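Local coordinates for probable transcriptional regulator, LysR family protein (Rhodococcus sp., PDB 2QL3) that probably acts as a DNA-binding transcriptional regulator, this piece being the C-terminal effector-binding domain of the LysR type, at residues 48-53 / 67-72; 136-141 / 152-157. All blocks are in the same frame, centred on the assembly; numbering follows the deposited sequence.

Interaction 1: 48-53 / 67-72; sequences TQLEGG and PEWQTV
Glu-51 OE2 lies near two polar groups of the facing segment, the carboxylate of Glu-68 and the indole nitrogen of Trp-69, without a hydrogen bond to either. Glu-68 OE1 lies 3.5 Å from Glu-51 OE2, a pair of like charges rather than a bond. The two acid side chains cross at about a right angle, their carboxylate planes only 27° apart. Beside them, Trp-69 NE1 is 3.6 Å from the same Glu-51 OE2, which lies at the ring edge, near its plane. The bend at chi2 of Glu-51 (-78°) brings the carboxylate round to that edge.

The apolar half of the contact is a CH-pi pair. Leu-50 CD2 stands over one face of Trp-69, 3.4 Å from the centroid of the six-membered ring. Leucine and indole come from opposite directions, and CG of Leu-50, anti to the backbone N (chi1 -158°), directs the branch toward the indole. Trp-69 CZ2 also takes the CB of Leu-50 at 4.0 Å. Replacing Trp-69 by an alanine would probably leave Leu-50 CD2 without its aromatic face and open a gap between the helix and the strand.

A Schellman motif at Gly-53 ends helix 43-51. Strand 182-189 supplies Trp-188, whose backbone pairs with Gln-70, and His-189, whose ring meets that of Trp-69. The end of the helix is thus packed on the start of strand 69-84 through a buried leucine-indole pair, whereas at the more solvent-exposed margin the two acids would probably repel each other if both are ionised, a cost that the nearby indole N-H may soften.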
ATOM      1  N   THR A  48       1.608  20.574  -5.164  1.00 24.67           N
ATOM      2  CA  THR A  48       0.629  21.324  -5.911  1.00 27.03           C
ATOM      3  C   THR A  48      -0.616  21.690  -5.082  1.00 26.76           C
ATOM      4  O   THR A  48      -1.093  22.813  -5.137  1.00 26.38           O
ATOM      5  CB  THR A  48       0.258  20.467  -7.156  1.00 25.96           C
ATOM      6  OG1 THR A  48       1.210  20.808  -8.172  1.00 32.79           O
ATOM      7  CG2 THR A  48      -1.123  20.767  -7.648  1.00 31.55           C
ATOM      8  N   GLN A  49      -1.121  20.738  -4.316  1.00 27.63           N
ATOM      9  CA  GLN A  49      -2.224  20.987  -3.395  1.00 29.62           C
ATOM     10  C   GLN A  49      -1.824  21.957  -2.284  1.00 29.94           C
ATOM     11  O   GLN A  49      -2.540  22.964  -2.038  1.00 31.09           O
ATOM     12  CB  GLN A  49      -2.807  19.641  -2.881  1.00 28.43           C
ATOM     13  CG  GLN A  49      -3.519  18.912  -4.010  1.00 31.97           C
ATOM     14  CD  GLN A  49      -3.705  17.384  -3.807  1.00 33.01           C
ATOM     15  OE1 GLN A  49      -3.760  16.621  -4.788  1.00 37.34           O
ATOM     16  NE2 GLN A  49      -3.843  16.958  -2.570  1.00 34.87           N
ATOM     17  N   LEU A  50      -0.680  21.717  -1.651  1.00 29.94           N
ATOM     18  CA  LEU A  50      -0.155  22.652  -0.634  1.00 31.09           C
ATOM     19  C   LEU A  50       0.056  24.088  -1.160  1.00 31.69           C
ATOM     20  O   LEU A  50      -0.318  25.064  -0.502  1.00 32.37           O
ATOM     21  CB  LEU A  50       1.130  22.134   0.023  1.00 30.50           C
ATOM     22  CG  LEU A  50       1.518  22.706   1.423  1.00 30.95           C
ATOM     23  CD1 LEU A  50       0.572  22.302   2.532  1.00 32.74           C
ATOM     24  CD2 LEU A  50       2.905  22.232   1.852  1.00 33.10           C
ATOM     25  N   GLU A  51       0.652  24.239  -2.338  1.00 32.97           N
ATOM     26  CA  GLU A  51       0.819  25.587  -2.928  1.00 32.72           C
ATOM     27  C   GLU A  51      -0.519  26.283  -3.127  1.00 32.56           C
ATOM     28  O   GLU A  51      -0.608  27.506  -2.947  1.00 31.28           O
ATOM     29  CB  GLU A  51       1.574  25.589  -4.274  1.00 33.17           C
ATOM     30  CG  GLU A  51       3.062  25.281  -4.203  1.00 38.29           C
ATOM     31  CD  GLU A  51       3.920  26.440  -3.730  1.00 43.60           C
ATOM     32  OE1 GLU A  51       3.562  27.642  -3.951  1.00 42.11           O
ATOM     33  OE2 GLU A  51       4.992  26.124  -3.120  1.00 50.79           O
ATOM     34  N   GLY A  52      -1.535  25.542  -3.556  1.00 31.35           N
ATOM     35  CA  GLY A  52      -2.831  26.186  -3.835  1.00 31.97           C
ATOM     36  C   GLY A  52      -3.813  26.330  -2.668  1.00 32.53           C
ATOM     37  O   GLY A  52      -4.976  26.736  -2.869  1.00 33.21           O
ATOM     38  N   GLY A  53      -3.368  25.952  -1.463  1.00 31.00           N
ATOM     39  CA  GLY A  53      -4.157  26.064  -0.261  1.00 31.31           C
ATOM     40  C   GLY A  53      -5.170  24.966  -0.028  1.00 31.19           C
ATOM     41  O   GLY A  53      -6.072  25.120   0.771  1.00 29.52           O
ATOM     42  N   PRO A  67      12.328  25.042  -0.779  1.00 31.84           N
ATOM     43  CA  PRO A  67      12.700  26.020   0.243  1.00 32.33           C
ATOM     44  C   PRO A  67      11.549  26.910   0.704  1.00 31.73           C
ATOM     45  O   PRO A  67      11.721  27.577   1.715  1.00 32.61           O
ATOM     46  CB  PRO A  67      13.777  26.877  -0.460  1.00 32.13           C
ATOM     47  CG  PRO A  67      14.346  26.003  -1.480  1.00 29.99           C
ATOM     48  CD  PRO A  67      13.181  25.162  -1.986  1.00 32.40           C
ATOM     49  N   GLU A  68      10.411  26.942  -0.006  1.00 31.46           N
ATOM     50  CA  GLU A  68       9.268  27.806   0.389  1.00 31.78           C
ATOM     51  C   GLU A  68       8.511  27.229   1.623  1.00 31.45           C
ATOM     52  O   GLU A  68       7.640  27.896   2.190  1.00 30.05           O
ATOM     53  CB  GLU A  68       8.275  28.023  -0.788  1.00 31.97           C
ATOM     54  CG  GLU A  68       8.684  29.077  -1.924  1.00 35.08           C
ATOM     55  CD  GLU A  68       7.459  29.683  -2.702  1.00 34.45           C
ATOM     56  OE1 GLU A  68       6.886  29.042  -3.647  1.00 36.19           O
ATOM     57  OE2 GLU A  68       7.078  30.849  -2.401  1.00 34.39           O
ATOM     58  N   TRP A  69       8.837  25.977   1.993  1.00 29.34           N
ATOM     59  CA  TRP A  69       8.166  25.233   3.053  1.00 28.34           C
ATOM     60  C   TRP A  69       8.921  25.302   4.360  1.00 26.95           C
ATOM     61  O   TRP A  69      10.100  25.040   4.430  1.00 26.38           O
ATOM     62  CB  TRP A  69       8.010  23.761   2.636  1.00 27.74           C
ATOM     63  CG  TRP A  69       7.014  23.553   1.457  1.00 27.83           C
ATOM     64  CD1 TRP A  69       6.497  24.518   0.604  1.00 27.91           C
ATOM     65  CD2 TRP A  69       6.512  22.299   0.987  1.00 25.86           C
ATOM     66  NE1 TRP A  69       5.694  23.935  -0.349  1.00 26.41           N
ATOM     67  CE2 TRP A  69       5.663  22.575  -0.129  1.00 28.60           C
ATOM     68  CE3 TRP A  69       6.675  20.976   1.405  1.00 24.47           C
ATOM     69  CZ2 TRP A  69       4.980  21.566  -0.811  1.00 28.78           C
ATOM     70  CZ3 TRP A  69       5.975  19.967   0.744  1.00 27.53           C
ATOM     71  CH2 TRP A  69       5.156  20.266  -0.373  1.00 29.47           C
ATOM     72  N   GLN A  70       8.226  25.706   5.387  1.00 28.19           N
ATOM     73  CA  GLN A  70       8.694  25.612   6.755  1.00 28.91           C
ATOM     74  C   GLN A  70       8.486  24.146   7.128  1.00 29.20           C
ATOM     75  O   GLN A  70       7.512  23.530   6.683  1.00 27.98           O
ATOM     76  CB  GLN A  70       7.813  26.501   7.616  1.00 28.17           C
ATOM     77  CG  GLN A  70       7.987  27.987   7.356  1.00 34.21           C
ATOM     78  CD  GLN A  70       9.167  28.545   8.136  1.00 42.77           C
ATOM     79  OE1 GLN A  70       9.032  28.907   9.312  1.00 46.87           O
ATOM     80  NE2 GLN A  70      10.328  28.617   7.495  1.00 46.04           N
ATOM     81  N   THR A  71       9.398  23.584   7.900  1.00 29.99           N
ATOM     82  CA  THR A  71       9.313  22.173   8.296  1.00 30.77           C
ATOM     83  C   THR A  71       9.714  22.047   9.778  1.00 30.99           C
ATOM     84  O   THR A  71      10.433  22.890  10.282  1.00 28.93           O
ATOM     85  CB  THR A  71      10.245  21.239   7.471  1.00 30.68           C
ATOM     86  OG1 THR A  71      11.603  21.609   7.701  1.00 35.65           O
ATOM     87  CG2 THR A  71       9.934  21.252   5.937  1.00 28.43           C
ATOM     88  N   VAL A  72       9.241  21.003  10.458  1.00 30.57           N
ATOM     89  CA  VAL A  72       9.666  20.698  11.822  1.00 31.92           C
ATOM     90  C   VAL A  72       9.810  19.160  11.856  1.00 33.22           C
ATOM     91  O   VAL A  72       8.870  18.446  11.515  1.00 31.04           O
ATOM     92  CB  VAL A  72       8.609  21.169  12.893  1.00 32.50           C
ATOM     93  CG1 VAL A  72       8.867  20.495  14.235  1.00 34.45           C
ATOM     94  CG2 VAL A  72       8.642  22.674  13.143  1.00 32.57           C
TER

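Interaction 2: 136-141 / 152-157; sequences ANFETA and TLLLQR
Phe-138 and Leu-154 form the apolar centre of this buried contact. A CH-pi interaction places Leu-154 CD2 over one face of the phenyl ring, 4.2 Å from its centroid and 25° off the normal. The methyl leans toward one side of the ring, coming within 3.8 Å of Phe-138 CE1, and the other branch, Leu-154 CD1, reaches Phe-138 CZ at 3.9 Å, so the two methyls span the CE1-CZ-CE2 end of the ring. With CG anti to the backbone N (chi1 -165°), the ring of Phe-138 reaches across to the strand. One helical turn on, Ala-141 CB adds a looser apolar touch, 4.4 Å from Leu-154 CD2.

The ring edge meets a polar atom. The backbone carbonyl Gln-156 O lies in the plane of the Phe-138 ring, 3.4 Å from its CZ, an approach that sets a carbonyl oxygen against the slightly positive rim of C-H groups. Gln-156 CB is close by, 4.1 Å from Phe-138 CZ.

Hydrogen bonds organise the helix start. Asn-137 occupies the N-cap position, and its ND2 donates to the side chain of Thr-140, at OG1, over 2.8 Å, a bent bond with the acceptor tilted out of the amide plane. The backbone bond from Ala-141 N to Asn-137 O closes the first helical turn.

Around the contact, strand 152-154 pairs with strand 69-84, Thr-152 with Val-82 and Leu-154 with Met-80, while Leu-109 of strand 106-109 touches both Phe-138 and Leu-154. Thr-140 OG1 also bonds Glu-40 of the second subunit, so the start of helix 138-147 has strands 152-154 and 106-109 on one side and the second subunit on another.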
ATOM      1  N   ALA A 136       5.067   0.959  -6.803  1.00 29.62           N
ATOM      2  CA  ALA A 136       4.930   2.132  -5.916  1.00 31.09           C
ATOM      3  C   ALA A 136       4.264   1.786  -4.564  1.00 30.93           C
ATOM      4  O   ALA A 136       4.095   2.658  -3.695  1.00 31.56           O
ATOM      5  CB  ALA A 136       4.179   3.299  -6.636  1.00 31.32           C
ATOM      6  N   ASN A 137       3.955   0.502  -4.374  1.00 29.60           N
ATOM      7  CA  ASN A 137       3.235   0.025  -3.198  1.00 29.78           C
ATOM      8  C   ASN A 137       4.185  -0.541  -2.138  1.00 29.08           C
ATOM      9  O   ASN A 137       4.890  -1.464  -2.397  1.00 28.99           O
ATOM     10  CB  ASN A 137       2.234  -1.032  -3.595  1.00 30.25           C
ATOM     11  CG  ASN A 137       1.253  -1.361  -2.454  1.00 34.49           C
ATOM     12  OD1 ASN A 137       1.076  -0.565  -1.518  1.00 39.43           O
ATOM     13  ND2 ASN A 137       0.622  -2.514  -2.532  1.00 33.64           N
ATOM     14  N   PHE A 138       4.209   0.040  -0.955  1.00 27.19           N
ATOM     15  CA  PHE A 138       5.174  -0.344   0.084  1.00 28.14           C
ATOM     16  C   PHE A 138       5.055  -1.803   0.442  1.00 27.04           C
ATOM     17  O   PHE A 138       6.058  -2.488   0.575  1.00 27.61           O
ATOM     18  CB  PHE A 138       4.958   0.541   1.311  1.00 25.54           C
ATOM     19  CG  PHE A 138       6.042   0.541   2.309  1.00 28.81           C
ATOM     20  CD1 PHE A 138       7.002   1.549   2.304  1.00 31.01           C
ATOM     21  CD2 PHE A 138       6.021  -0.343   3.374  1.00 25.41           C
ATOM     22  CE1 PHE A 138       8.017   1.617   3.305  1.00 31.03           C
ATOM     23  CE2 PHE A 138       7.019  -0.283   4.352  1.00 29.54           C
ATOM     24  CZ  PHE A 138       8.023   0.678   4.308  1.00 28.58           C
ATOM     25  N   GLU A 139       3.834  -2.267   0.633  1.00 27.28           N
ATOM     26  CA  GLU A 139       3.636  -3.666   1.022  1.00 26.81           C
ATOM     27  C   GLU A 139       3.950  -4.616  -0.113  1.00 27.49           C
ATOM     28  O   GLU A 139       4.394  -5.734   0.134  1.00 26.75           O
ATOM     29  CB  GLU A 139       2.226  -3.930   1.501  1.00 25.81           C
ATOM     30  CG  GLU A 139       2.043  -5.357   2.076  1.00 25.42           C
ATOM     31  CD  GLU A 139       2.991  -5.693   3.250  1.00 28.40           C
ATOM     32  OE1 GLU A 139       3.154  -6.893   3.559  1.00 27.42           O
ATOM     33  OE2 GLU A 139       3.593  -4.774   3.869  1.00 31.69           O
ATOM     34  N   THR A 140       3.728  -4.191  -1.355  1.00 26.76           N
ATOM     35  CA  THR A 140       4.142  -5.028  -2.447  1.00 27.68           C
ATOM     36  C   THR A 140       5.665  -5.254  -2.408  1.00 27.75           C
ATOM     37  O   THR A 140       6.137  -6.373  -2.645  1.00 28.13           O
ATOM     38  CB  THR A 140       3.670  -4.486  -3.804  1.00 28.14           C
ATOM     39  OG1 THR A 140       2.231  -4.418  -3.806  1.00 28.51           O
ATOM     40  CG2 THR A 140       4.177  -5.394  -4.955  1.00 25.70           C
ATOM     41  N   ALA A 141       6.428  -4.214  -2.069  1.00 27.38           N
ATOM     42  CA  ALA A 141       7.869  -4.352  -1.992  1.00 26.33           C
ATOM     43  C   ALA A 141       8.218  -5.347  -0.899  1.00 25.65           C
ATOM     44  O   ALA A 141       9.015  -6.221  -1.122  1.00 28.25           O
ATOM     45  CB  ALA A 141       8.553  -3.013  -1.725  1.00 25.45           C
ATOM     46  N   THR A 152      15.266  -5.307  -0.963  1.00 26.38           N
ATOM     47  CA  THR A 152      14.936  -3.908  -1.135  1.00 27.05           C
ATOM     48  C   THR A 152      15.629  -2.989  -0.148  1.00 28.86           C
ATOM     49  O   THR A 152      16.348  -3.422   0.740  1.00 29.94           O
ATOM     50  CB  THR A 152      13.394  -3.640  -1.171  1.00 27.26           C
ATOM     51  OG1 THR A 152      13.160  -2.375  -1.824  1.00 29.34           O
ATOM     52  CG2 THR A 152      12.741  -3.673   0.261  1.00 26.16           C
ATOM     53  N   LEU A 153      15.408  -1.703  -0.307  1.00 30.17           N
ATOM     54  CA  LEU A 153      15.703  -0.780   0.784  1.00 31.95           C
ATOM     55  C   LEU A 153      14.527   0.109   1.063  1.00 30.94           C
ATOM     56  O   LEU A 153      13.869   0.567   0.137  1.00 31.15           O
ATOM     57  CB  LEU A 153      16.983   0.019   0.532  1.00 33.32           C
ATOM     58  CG  LEU A 153      17.266   0.935  -0.631  1.00 38.02           C
ATOM     59  CD1 LEU A 153      17.122   2.367  -0.142  1.00 37.99           C
ATOM     60  CD2 LEU A 153      18.684   0.725  -1.115  1.00 36.81           C
ATOM     61  N   LEU A 154      14.276   0.330   2.352  1.00 30.77           N
ATOM     62  CA  LEU A 154      13.080   1.016   2.849  1.00 29.52           C
ATOM     63  C   LEU A 154      13.452   1.986   3.954  1.00 29.70           C
ATOM     64  O   LEU A 154      14.375   1.750   4.748  1.00 29.16           O
ATOM     65  CB  LEU A 154      12.033   0.002   3.381  1.00 29.81           C
ATOM     66  CG  LEU A 154      11.358  -1.011   2.392  1.00 26.34           C
ATOM     67  CD1 LEU A 154      10.557  -2.023   3.153  1.00 21.44           C
ATOM     68  CD2 LEU A 154      10.517  -0.401   1.217  1.00 24.87           C
ATOM     69  N   LEU A 155      12.683   3.072   4.013  1.00 30.86           N
ATOM     70  CA  LEU A 155      12.909   4.173   4.935  1.00 31.36           C
ATOM     71  C   LEU A 155      12.106   3.953   6.208  1.00 31.11           C
ATOM     72  O   LEU A 155      12.305   4.650   7.205  1.00 31.24           O
ATOM     73  CB  LEU A 155      12.522   5.522   4.286  1.00 31.88           C
ATOM     74  CG  LEU A 155      13.600   6.166   3.407  1.00 36.03           C
ATOM     75  CD1 LEU A 155      14.669   6.727   4.306  1.00 41.67           C
ATOM     76  CD2 LEU A 155      14.281   5.174   2.474  1.00 42.78           C
ATOM     77  N   GLN A 156      11.164   3.029   6.156  1.00 29.11           N
ATOM     78  CA  GLN A 156      10.409   2.744   7.343  1.00 29.76           C
ATOM     79  C   GLN A 156      10.261   1.250   7.574  1.00 28.45           C
ATOM     80  O   GLN A 156      10.411   0.436   6.661  1.00 27.86           O
ATOM     81  CB  GLN A 156       9.028   3.374   7.250  1.00 31.11           C
ATOM     82  CG  GLN A 156       9.047   4.868   6.912  1.00 33.97           C
ATOM     83  CD  GLN A 156       7.678   5.380   6.889  1.00 40.80           C
ATOM     84  OE1 GLN A 156       7.056   5.486   5.812  1.00 44.41           O
ATOM     85  NE2 GLN A 156       7.140   5.640   8.080  1.00 38.42           N
ATOM     86  N   ARG A 157       9.909   0.919   8.796  1.00 27.47           N
ATOM     87  CA  ARG A 157       9.839  -0.460   9.234  1.00 27.35           C
ATOM     88  C   ARG A 157       8.534  -0.717   9.990  1.00 27.40           C
ATOM     89  O   ARG A 157       8.424  -0.359  11.134  1.00 26.38           O
ATOM     90  CB  ARG A 157      11.048  -0.811  10.108  1.00 26.79           C
ATOM     91  CG  ARG A 157      10.844  -2.110  10.858  1.00 25.80           C
ATOM     92  CD  ARG A 157      11.937  -3.094  10.864  1.00 32.33           C
ATOM     93  NE  ARG A 157      12.860  -2.975  11.974  1.00 35.07           N
ATOM     94  CZ  ARG A 157      13.481  -3.979  12.609  1.00 35.07           C
ATOM     95  NH1 ARG A 157      14.333  -3.664  13.573  1.00 37.94           N
ATOM     96  NH2 ARG A 157      13.278  -5.267  12.354  1.00 30.35           N
TER

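How the interactions relate
Interaction 1 and interaction 2 lie in the two lobes of a periplasmic-binding-protein-like domain, the fold with which LysR regulators generally bind effectors. Their centres are 25 Å apart and their nearest atoms about 13 Å, so they do not touch. The link is strand 69-84: it begins at interaction 1 and later pairs with strand 152-154 of interaction 2. Each contact packs one end of a helix on a strand of its own lobe: the C-terminal end of 43-51 in interaction 1, the N-terminal end of 138-147 in interaction 2. Interaction 2 is the more buried and also borders the second subunit, which does not touch interaction 1. In relatives the effector pocket lies in the cleft between the lobes, and the same site is probable here.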